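Local coordinates for protein Fe-superoxide dismutase homolog (Plasmodium berghei, PDB 2A03) that destroys superoxide radicals, converting them into hydrogen peroxide and molecular oxygen at a metal centre, at residues Asn75-Gln78 with Ile79-Ser83. Residues are numbered along the deposited sequence; the frame is centred on the assembly and turned at random.
Sequences NAAQ and IWNHS. With MN (manganese (II) ion), chain C.
Gln78 and His82, one turn apart on helix 70-87, meet through both backbone and side chain beside the manganese. The carbonyl O of Gln78 takes two bonds from His82: the backbone N lies 3.0 Å from it, and the ring ND1 reaches the same Gln78 O at 2.6 Å from the opposite face of the carbonyl plane. That oxygen lies in the imidazole plane, which fixes the ring's rotation and turns His82 NE2 to the manganese at 2.1 Å. Placing the proton on ND1 leaves NE2 to bind the metal, and the carbonyl may make the imidazole a stronger electron donor. The Gln78 side chain bends at chi2 (-69°), which brings its amide out from the helix beside the His82 ring, NE2 3.5 Å from His82 CE1, with the amide and ring planes 75° apart. Gln78 NE2 donates to a water at 3.1 Å that is itself a manganese ligand, and bonds also to Tyr43 OH. Its OE1 accepts from Asn81 ND2, a bond of 3.1 Å in the planes of both amides, although these stand 75° apart. Asn81 ND2 also bonds to Ala150 O, and Asn81 OD1 takes a bond from Asn152, so the amide is held at both ends. This inner side is closely packed, with Phe127 of the second subunit against Gln78. The flanks at Asn75, Trp80 and Ser83 are only partly buried; Asn75 turns its ND2 back to Ala71 O. His35, Asp166 and His170 complete the protein ligands, and the glutamine-water-metal relay is characteristic of iron/manganese superoxide dismutases, with the glutamine on the N-terminal-domain helix as in the iron enzymes.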
loop_
_atom_site.group_PDB
_atom_site.type_symbol
_atom_site.label_atom_id
_atom_site.label_comp_id
_atom_site.label_asym_id
_atom_site.label_seq_id
_atom_site.Cartn_x
_atom_site.Cartn_y
_atom_site.Cartn_z
ATOM N N ASN A 75 -3.268 -11.754 -7.717
ATOM C CA ASN A 75 -3.410 -11.166 -9.035
ATOM C C ASN A 75 -4.826 -11.318 -9.558
ATOM O O ASN A 75 -5.374 -10.381 -10.137
ATOM C CB ASN A 75 -2.349 -11.715 -9.999
ATOM C CG ASN A 75 -0.977 -11.108 -9.724
ATOM O OD1 ASN A 75 -0.660 -10.026 -10.211
ATOM N ND2 ASN A 75 -0.181 -11.784 -8.904
ATOM N N ALA A 76 -5.421 -12.481 -9.320
ATOM C CA ALA A 76 -6.767 -12.764 -9.811
ATOM C C ALA A 76 -7.790 -11.866 -9.136
ATOM O O ALA A 76 -8.679 -11.300 -9.797
ATOM C CB ALA A 76 -7.118 -14.216 -9.574
ATOM N N ALA A 77 -7.667 -11.766 -7.815
ATOM C CA ALA A 77 -8.540 -10.941 -7.008
ATOM C C ALA A 77 -8.428 -9.480 -7.409
ATOM O O ALA A 77 -9.434 -8.795 -7.496
ATOM C CB ALA A 77 -8.211 -11.101 -5.568
ATOM N N GLN A 78 -7.209 -9.011 -7.665
ATOM C CA GLN A 78 -7.017 -7.616 -8.067
ATOM C C GLN A 78 -7.637 -7.348 -9.427
ATOM O O GLN A 78 -8.129 -6.245 -9.674
ATOM C CB GLN A 78 -5.525 -7.205 -8.043
ATOM C CG GLN A 78 -4.968 -6.993 -6.611
ATOM C CD GLN A 78 -5.559 -5.758 -5.913
ATOM O OE1 GLN A 78 -6.655 -5.808 -5.359
ATOM N NE2 GLN A 78 -4.821 -4.646 -5.941
ATOM N N ILE A 79 -7.629 -8.341 -10.309
ATOM C CA ILE A 79 -8.300 -8.187 -11.597
ATOM C C ILE A 79 -9.796 -7.937 -11.345
ATOM O O ILE A 79 -10.385 -6.996 -11.892
ATOM C CB ILE A 79 -8.137 -9.433 -12.500
ATOM C CG1 ILE A 79 -6.666 -9.696 -12.830
ATOM C CG2 ILE A 79 -8.939 -9.264 -13.784
ATOM C CD1 ILE A 79 -6.416 -11.026 -13.551
ATOM N N TRP A 80 -10.392 -8.787 -10.515
ATOM C CA TRP A 80 -11.814 -8.709 -10.210
ATOM C C TRP A 80 -12.141 -7.410 -9.483
ATOM O O TRP A 80 -13.109 -6.736 -9.815
ATOM C CB TRP A 80 -12.262 -9.915 -9.356
ATOM C CG TRP A 80 -13.745 -10.004 -9.252
ATOM C CD1 TRP A 80 -14.582 -10.707 -10.075
ATOM C CD2 TRP A 80 -14.594 -9.328 -8.299
ATOM N NE1 TRP A 80 -15.879 -10.516 -9.693
ATOM C CE2 TRP A 80 -15.917 -9.666 -8.616
ATOM C CE3 TRP A 80 -14.355 -8.463 -7.234
ATOM C CZ2 TRP A 80 -17.003 -9.187 -7.893
ATOM C CZ3 TRP A 80 -15.419 -7.982 -6.521
ATOM C CH2 TRP A 80 -16.738 -8.340 -6.856
ATOM N N ASN A 81 -11.340 -7.089 -8.468
ATOM C CA ASN A 81 -11.534 -5.873 -7.684
ATOM C C ASN A 81 -11.508 -4.608 -8.569
ATOM O O ASN A 81 -12.364 -3.738 -8.437
ATOM C CB ASN A 81 -10.476 -5.750 -6.582
ATOM C CG ASN A 81 -10.540 -6.869 -5.546
ATOM O OD1 ASN A 81 -11.560 -7.550 -5.388
ATOM N ND2 ASN A 81 -9.420 -7.065 -4.828
ATOM N N HIS A 82 -10.528 -4.508 -9.466
ATOM C CA HIS A 82 -10.411 -3.326 -10.322
ATOM C C HIS A 82 -11.540 -3.210 -11.315
ATOM O O HIS A 82 -12.074 -2.130 -11.501
ATOM C CB HIS A 82 -9.075 -3.282 -11.037
ATOM C CG HIS A 82 -7.968 -2.865 -10.138
ATOM N ND1 HIS A 82 -7.307 -3.756 -9.320
ATOM C CD2 HIS A 82 -7.450 -1.642 -9.873
ATOM C CE1 HIS A 82 -6.416 -3.098 -8.599
ATOM N NE2 HIS A 82 -6.491 -1.813 -8.908
ATOM N N SER A 83 -11.926 -4.322 -11.920
ATOM C CA SER A 83 -13.110 -4.321 -12.775
ATOM C C SER A 83 -14.350 -3.851 -12.012
ATOM O O SER A 83 -15.178 -3.135 -12.564
ATOM C CB SER A 83 -13.335 -5.707 -13.401
ATOM O OG SER A 83 -12.269 -5.998 -14.291
HETATM MN MN MN C . -5.857 -0.160 -7.823
HETATM O O HOH W 1 -5.582 -1.657 -6.084
#